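Local coordinates for melanin biosynthesis protein TyrA, putative (Shewanella oneidensis, PDB 2IIZ) that binds heme b and, as a member of the DyP-type peroxidase family, probably acts as a dye-decolorizing peroxidase, at residues S179-Q184 with S297-P302; V183-H188 with G255-S260. One frame throughout, in Å; residues are numbered along the deposited sequence.

Contact 1: residues S179-Q184 with S297-P302; sequences SYIHVQ and SSFFAP
Phe-300 turns the edge of its ring onto one face of Tyr-180, a T-shaped pair with centroids 4.8 Å apart and planes at 69°. Phe-300 CE1 stands over the centre of the tyrosine ring, and CD1 comes within 3.5 Å of Tyr-180 CD1. One face of Phe-300 lies against the backbone of Ser-179, whose O is 3.4 Å from Phe-300 CD1. With CG anti to the backbone N (chi1 -165°), Phe-300 leans back over segment 179-184 to reach both. Replacing Tyr-180 by an alanine would probably strip the Phe-300 edge of its aromatic face and leave the N of Met-82 without its hydroxyl partner. On the other sheet face, Val-183 CG2 meets the edge of Phe-299 at CE2 (3.6 Å), while Ile-181 CD1 packs tightly on Ala-301 CB (3.5 Å). Six backbone hydrogen bonds join the antiparallel segments, pairing Ser-179, Ile-181 and Val-183 with Ala-301, Phe-299 and Ser-297; Ile-181 N approaches Phe-299 O from 43° above its carbonyl plane. This buried pairing joins two neighbouring central strands of the DyP-type, ferredoxin-like fold; the six bonds satisfy the polar groups each segment turns to the other, and the Ser-298 hydroxyl bonds outside, to Lys-84 O.

Contact 2: residues V183-H188 with G255-S260; sequences VQKYAH and GLMFIS. With HEM (protoporphyrin IX containing Fe), chain C.
Segments 183-188 and 255-260 run antiparallel at 169°, with Gln-184/Phe-258 and Tyr-186/Leu-256 as the hydrogen-bonded pairs. Each exchanges two backbone bonds; that from Leu-256 N to Tyr-186 O is the most bent, at 132°. Opposite Ala-187, Gly-255 brings its CA to 3.0 Å from Tyr-186 O in a CA-H...O contact and lies under the centre of one His-188 ring face, a CH-pi contact 3.7 Å from the centroid. Gln-184, Tyr-186, Leu-256 and Phe-258 all face the heme. At Phe-258, CG anti to the backbone N (chi1 -177°) carries the ring out to the heme edge, nearly parallel to one pyrrole but offset onto its rim, CE1 3.3 Å from heme C2C. Leu-256 CD2 touches heme C3B at 3.5 Å. Beside Phe-258 and pointing the same way, Tyr-186 presents a face to the heme vinyl group; its hydroxyl donates a short bond (2.5 Å) to Gln-184 OE1 from well above the carbonyl plane, consistent with fixing the ring beside the heme methyl CMC. On the reverse side, the selenium of selenomethionine Met-257 meets Val-183 CG1 (3.8 Å), and its methyl CE rests on the aliphatic stem of Lys-185, whose amine forms a salt bridge with Glu-253. Strand 291-301 flanks 183-188 and strand 238-249 flanks 255-260, while helix 266-276 sets Phe-268 against Gln-184 and Phe-258.

Strand 179-188 is common to both contacts: contact 1 pairs its first half with 297-302, contact 2 its second half with 255-260, and Val-183 and Gln-184 belong to both. The centres lie about 13 Å apart. Strand 179-188 is thus the middle member of three neighbouring strands, and the pairing with 254-262 extends into contact 1 through a probable hydrogen bond from Ser-260 N to His-182 O (2.9 Å). Contact 2 lines the heme pocket directly, with the Phe-258 side chain about 6 Å from that of the axial ligand His-225. Contact 1 reaches the heme through the shared Gln-184; its His-182 side chain is about 7 Å from the cofactor.

Contact 1: residues S179-Q184 with S297-P302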
loop_
_atom_site.group_PDB
_atom_site.type_symbol
_atom_site.label_atom_id
_atom_site.label_comp_id
_atom_site.label_asym_id
_atom_site.label_seq_id
_atom_site.Cartn_x
_atom_site.Cartn_y
_atom_site.Cartn_z
ATOM N N SER A 179 -5.402 20.367 18.102
ATOM C CA SER A 179 -5.821 19.108 18.740
ATOM C C SER A 179 -4.635 18.311 19.337
ATOM O O SER A 179 -3.506 18.367 18.836
ATOM C CB SER A 179 -6.584 18.260 17.705
ATOM O OG SER A 179 -7.144 17.098 18.271
ATOM N N TYR A 180 -4.894 17.571 20.410
ATOM C CA TYR A 180 -3.878 16.677 20.980
ATOM C C TYR A 180 -3.990 15.305 20.328
ATOM O O TYR A 180 -5.055 14.670 20.353
ATOM C CB TYR A 180 -3.999 16.571 22.500
ATOM C CG TYR A 180 -3.619 17.842 23.249
ATOM C CD1 TYR A 180 -2.293 18.139 23.541
ATOM C CD2 TYR A 180 -4.592 18.745 23.667
ATOM C CE1 TYR A 180 -1.946 19.318 24.236
ATOM C CE2 TYR A 180 -4.260 19.908 24.352
ATOM C CZ TYR A 180 -2.940 20.197 24.637
ATOM O OH TYR A 180 -2.629 21.367 25.327
ATOM N N ILE A 181 -2.890 14.848 19.747
ATOM C CA ILE A 181 -2.916 13.645 18.931
ATOM C C ILE A 181 -2.035 12.543 19.508
ATOM O O ILE A 181 -0.928 12.795 19.941
ATOM C CB ILE A 181 -2.528 14.005 17.480
ATOM C CG1 ILE A 181 -3.541 15.047 16.976
ATOM C CG2 ILE A 181 -2.475 12.758 16.584
ATOM C CD1 ILE A 181 -3.488 15.336 15.530
ATOM N N HIS A 182 -2.542 11.314 19.517
ATOM C CA HIS A 182 -1.762 10.164 19.959
ATOM C C HIS A 182 -1.915 9.056 18.928
ATOM O O HIS A 182 -3.017 8.809 18.417
ATOM C CB HIS A 182 -2.234 9.660 21.310
ATOM C CG HIS A 182 -1.994 10.622 22.437
ATOM N ND1 HIS A 182 -2.953 11.505 22.875
ATOM C CD2 HIS A 182 -0.904 10.836 23.211
ATOM C CE1 HIS A 182 -2.465 12.226 23.873
ATOM N NE2 HIS A 182 -1.223 11.840 24.097
ATOM N N VAL A 183 -0.807 8.391 18.629
ATOM C CA VAL A 183 -0.776 7.396 17.584
ATOM C C VAL A 183 -0.173 6.113 18.169
ATOM O O VAL A 183 0.904 6.143 18.799
ATOM C CB VAL A 183 0.046 7.928 16.407
ATOM C CG1 VAL A 183 0.050 6.958 15.248
ATOM C CG2 VAL A 183 -0.491 9.295 15.969
ATOM N N GLN A 184 -0.877 4.998 17.973
ATOM C CA GLN A 184 -0.373 3.681 18.347
ATOM C C GLN A 184 -0.487 2.791 17.130
ATOM O O GLN A 184 -1.579 2.607 16.612
ATOM C CB GLN A 184 -1.200 3.066 19.479
ATOM C CG GLN A 184 -1.130 3.794 20.815
ATOM C CD GLN A 184 -1.627 2.912 21.962
ATOM O OE1 GLN A 184 -2.832 2.835 22.223
ATOM N NE2 GLN A 184 -0.696 2.234 22.643
ATOM N N SER A 297 3.129 7.555 20.294
ATOM C CA SER A 297 3.632 8.891 19.982
ATOM C C SER A 297 2.621 9.962 20.377
ATOM O O SER A 297 1.433 9.833 20.053
ATOM C CB SER A 297 3.888 9.022 18.477
ATOM O OG SER A 297 4.671 7.966 17.938
ATOM N N SER A 298 3.091 11.012 21.068
ATOM C CA SER A 298 2.273 12.189 21.360
ATOM C C SER A 298 2.649 13.338 20.417
ATOM O O SER A 298 3.842 13.591 20.191
ATOM C CB SER A 298 2.456 12.634 22.818
ATOM O OG SER A 298 1.429 13.534 23.216
ATOM N N PHE A 299 1.631 14.019 19.874
ATOM C CA PHE A 299 1.817 15.172 18.984
ATOM C C PHE A 299 0.828 16.284 19.343
ATOM O O PHE A 299 -0.144 16.071 20.076
ATOM C CB PHE A 299 1.555 14.825 17.510
ATOM C CG PHE A 299 2.314 13.642 16.977
ATOM C CD1 PHE A 299 3.595 13.790 16.461
ATOM C CD2 PHE A 299 1.740 12.381 16.970
ATOM C CE1 PHE A 299 4.297 12.694 15.958
ATOM C CE2 PHE A 299 2.429 11.279 16.465
ATOM C CZ PHE A 299 3.713 11.437 15.957
ATOM N N PHE A 300 1.082 17.475 18.813
ATOM C CA PHE A 300 0.072 18.542 18.763
ATOM C C PHE A 300 -0.024 18.990 17.312
ATOM O O PHE A 300 0.986 19.268 16.670
ATOM C CB PHE A 300 0.416 19.730 19.679
ATOM C CG PHE A 300 -0.753 20.677 19.939
ATOM C CD1 PHE A 300 -1.731 20.365 20.872
ATOM C CD2 PHE A 300 -0.865 21.872 19.253
ATOM C CE1 PHE A 300 -2.796 21.227 21.109
ATOM C CE2 PHE A 300 -1.926 22.734 19.482
ATOM C CZ PHE A 300 -2.889 22.413 20.412
ATOM N N ALA A 301 -1.257 19.041 16.818
ATOM C CA ALA A 301 -1.576 19.539 15.496
ATOM C C ALA A 301 -2.186 20.924 15.676
ATOM O O ALA A 301 -3.360 21.050 16.032
ATOM C CB ALA A 301 -2.563 18.618 14.808
ATOM N N PRO A 302 -1.397 21.977 15.440
ATOM C CA PRO A 302 -2.005 23.292 15.660
ATOM C C PRO A 302 -2.995 23.695 14.559
ATOM O O PRO A 302 -3.204 22.973 13.575
ATOM C CB PRO A 302 -0.799 24.246 15.686
ATOM C CG PRO A 302 0.437 23.377 15.613
ATOM C CD PRO A 302 0.004 22.093 14.996
#

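Contact 2: residues V183-H188 with G255-S260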
loop_
_atom_site.group_PDB
_atom_site.type_symbol
_atom_site.label_atom_id
_atom_site.label_comp_id
_atom_site.label_asym_id
_atom_site.label_seq_id
_atom_site.Cartn_x
_atom_site.Cartn_y
_atom_site.Cartn_z
ATOM N N VAL A 183 -0.807 8.391 18.629
ATOM C CA VAL A 183 -0.776 7.396 17.584
ATOM C C VAL A 183 -0.173 6.113 18.169
ATOM O O VAL A 183 0.904 6.143 18.799
ATOM C CB VAL A 183 0.046 7.928 16.407
ATOM C CG1 VAL A 183 0.050 6.958 15.248
ATOM C CG2 VAL A 183 -0.491 9.295 15.969
ATOM N N GLN A 184 -0.877 4.998 17.973
ATOM C CA GLN A 184 -0.373 3.681 18.347
ATOM C C GLN A 184 -0.487 2.791 17.130
ATOM O O GLN A 184 -1.579 2.607 16.612
ATOM C CB GLN A 184 -1.200 3.066 19.479
ATOM C CG GLN A 184 -1.130 3.794 20.815
ATOM C CD GLN A 184 -1.627 2.912 21.962
ATOM O OE1 GLN A 184 -2.832 2.835 22.223
ATOM N NE2 GLN A 184 -0.696 2.234 22.643
ATOM N N LYS A 185 0.631 2.245 16.674
ATOM C CA LYS A 185 0.601 1.246 15.613
ATOM C C LYS A 185 0.369 -0.115 16.259
ATOM O O LYS A 185 1.285 -0.665 16.887
ATOM C CB LYS A 185 1.915 1.214 14.821
ATOM C CG LYS A 185 1.845 0.279 13.583
ATOM C CD LYS A 185 3.100 0.332 12.729
ATOM C CE LYS A 185 4.203 -0.564 13.271
ATOM N NZ LYS A 185 5.374 -0.625 12.343
ATOM N N TYR A 186 -0.857 -0.637 16.098
ATOM C CA TYR A 186 -1.261 -1.942 16.632
ATOM C C TYR A 186 -1.093 -3.051 15.584
ATOM O O TYR A 186 -1.725 -3.031 14.520
ATOM C CB TYR A 186 -2.712 -1.916 17.124
ATOM C CG TYR A 186 -2.945 -1.277 18.492
ATOM C CD1 TYR A 186 -2.861 -2.023 19.642
ATOM C CD2 TYR A 186 -3.259 0.059 18.618
ATOM C CE1 TYR A 186 -3.080 -1.451 20.911
ATOM C CE2 TYR A 186 -3.480 0.653 19.879
ATOM C CZ TYR A 186 -3.388 -0.115 21.018
ATOM O OH TYR A 186 -3.601 0.442 22.263
ATOM N N ALA A 187 -0.231 -4.016 15.906
ATOM C CA ALA A 187 -0.022 -5.208 15.096
ATOM C C ALA A 187 -0.922 -6.321 15.663
ATOM O O ALA A 187 -0.701 -6.805 16.772
ATOM C CB ALA A 187 1.441 -5.626 15.141
ATOM N N HIS A 188 -1.935 -6.714 14.895
ATOM C CA HIS A 188 -2.889 -7.715 15.340
ATOM C C HIS A 188 -2.260 -9.087 15.125
ATOM O O HIS A 188 -1.489 -9.280 14.176
ATOM C CB HIS A 188 -4.195 -7.641 14.522
ATOM C CG HIS A 188 -5.006 -6.405 14.747
ATOM N ND1 HIS A 188 -4.665 -5.438 15.667
ATOM C CD2 HIS A 188 -6.162 -5.989 14.173
ATOM C CE1 HIS A 188 -5.570 -4.470 15.641
ATOM N NE2 HIS A 188 -6.492 -4.783 14.747
ATOM N N GLY A 255 -2.512 -4.454 11.146
ATOM C CA GLY A 255 -3.388 -4.213 12.284
ATOM C C GLY A 255 -4.103 -2.901 12.110
ATOM O O GLY A 255 -4.555 -2.610 11.020
ATOM N N LEU A 256 -4.187 -2.146 13.206
ATOM C CA LEU A 256 -4.853 -0.871 13.273
ATOM C C LEU A 256 -3.853 0.240 13.536
ATOM O O LEU A 256 -3.003 0.144 14.436
ATOM C CB LEU A 256 -5.885 -0.843 14.422
ATOM C CG LEU A 256 -6.819 0.369 14.411
ATOM C CD1 LEU A 256 -7.780 0.225 13.275
ATOM C CD2 LEU A 256 -7.590 0.573 15.710
HETATM N N MSE A 257 -3.964 1.306 12.752
HETATM C CA MSE A 257 -3.224 2.507 13.033
HETATM C C MSE A 257 -4.136 3.339 13.878
HETATM O O MSE A 257 -4.973 4.107 13.363
HETATM C CB MSE A 257 -2.848 3.249 11.777
HETATM C CG MSE A 257 -1.930 4.463 12.030
HETATM SE SE MSE A 257 -0.197 4.045 12.751
HETATM C CE MSE A 257 0.467 3.005 11.341
ATOM N N PHE A 258 -3.978 3.179 15.184
ATOM C CA PHE A 258 -4.805 3.905 16.100
ATOM C C PHE A 258 -4.397 5.352 16.240
ATOM O O PHE A 258 -3.239 5.659 16.560
ATOM C CB PHE A 258 -4.820 3.292 17.486
ATOM C CG PHE A 258 -5.727 4.015 18.398
ATOM C CD1 PHE A 258 -7.062 3.670 18.462
ATOM C CD2 PHE A 258 -5.253 5.058 19.179
ATOM C CE1 PHE A 258 -7.931 4.339 19.308
ATOM C CE2 PHE A 258 -6.107 5.745 20.036
ATOM C CZ PHE A 258 -7.459 5.385 20.105
ATOM N N ILE A 259 -5.366 6.236 16.015
ATOM C CA ILE A 259 -5.153 7.662 16.125
ATOM C C ILE A 259 -6.241 8.280 16.986
ATOM O O ILE A 259 -7.409 8.149 16.669
ATOM C CB ILE A 259 -5.147 8.321 14.740
ATOM C CG1 ILE A 259 -4.125 7.590 13.826
ATOM C CG2 ILE A 259 -4.856 9.815 14.874
ATOM C CD1 ILE A 259 -3.890 8.229 12.496
ATOM N N SER A 260 -5.847 8.943 18.074
ATOM C CA SER A 260 -6.774 9.717 18.894
ATOM C C SER A 260 -6.572 11.217 18.685
ATOM O O SER A 260 -5.444 11.684 18.575
ATOM C CB SER A 260 -6.580 9.404 20.360
ATOM O OG SER A 260 -7.311 10.314 21.186
HETATM C CHA HEM C . -14.764 1.488 20.465
HETATM C CHB HEM C . -11.712 -1.379 18.083
HETATM C CHC HEM C . -7.986 0.597 20.338
HETATM C CHD HEM C . -10.933 3.830 22.304
HETATM C C1A HEM C . -14.263 0.511 19.645
HETATM C C2A HEM C . -15.055 -0.402 18.849
HETATM C C3A HEM C . -14.187 -1.193 18.192
HETATM C C4A HEM C . -12.852 -0.795 18.552
HETATM C CMA HEM C . -14.511 -2.337 17.217
HETATM C CAA HEM C . -16.602 -0.431 18.792
HETATM C CBA HEM C . -17.154 0.470 17.669
HETATM C CGA HEM C . -17.121 1.928 18.071
HETATM O O1A HEM C . -16.263 2.699 17.547
HETATM O O2A HEM C . -17.956 2.342 18.921
HETATM C C1B HEM C . -10.450 -1.099 18.504
HETATM C C2B HEM C . -9.260 -1.790 18.057
HETATM C C3B HEM C . -8.219 -1.236 18.689
HETATM C C4B HEM C . -8.736 -0.190 19.537
HETATM C CMB HEM C . -9.283 -2.948 17.032
HETATM C CAB HEM C . -6.721 -1.568 18.600
HETATM C CBB HEM C . -6.309 -2.815 18.419
HETATM C C1C HEM C . -8.476 1.625 21.080
HETATM C C2C HEM C . -7.676 2.448 21.947
HETATM C C3C HEM C . -8.488 3.353 22.501
HETATM C C4C HEM C . -9.820 3.113 21.981
HETATM C CMC HEM C . -6.165 2.239 22.138
HETATM C CAC HEM C . -8.146 4.469 23.507
HETATM C CBC HEM C . -6.925 4.687 24.014
HETATM C C1D HEM C . -12.225 3.522 21.977
HETATM C C2D HEM C . -13.366 4.319 22.344
HETATM C C3D HEM C . -14.564 3.587 21.770
HETATM C C4D HEM C . -14.018 2.426 21.118
HETATM C CMD HEM C . -13.358 5.631 23.156
HETATM C CAD HEM C . -16.050 3.974 21.858
HETATM C CBD HEM C . -16.658 3.210 23.023
HETATM C CGD HEM C . -18.028 3.726 23.396
HETATM O O1D HEM C . -19.036 3.021 23.081
HETATM O O2D HEM C . -18.099 4.826 24.002
HETATM N NA HEM C . -12.919 0.250 19.446
HETATM N NB HEM C . -10.100 -0.120 19.409
HETATM N NC HEM C . -9.785 2.047 21.108
HETATM N ND HEM C . -12.642 2.419 21.258
HETATM FE FE HEM C . -11.376 0.996 20.443
#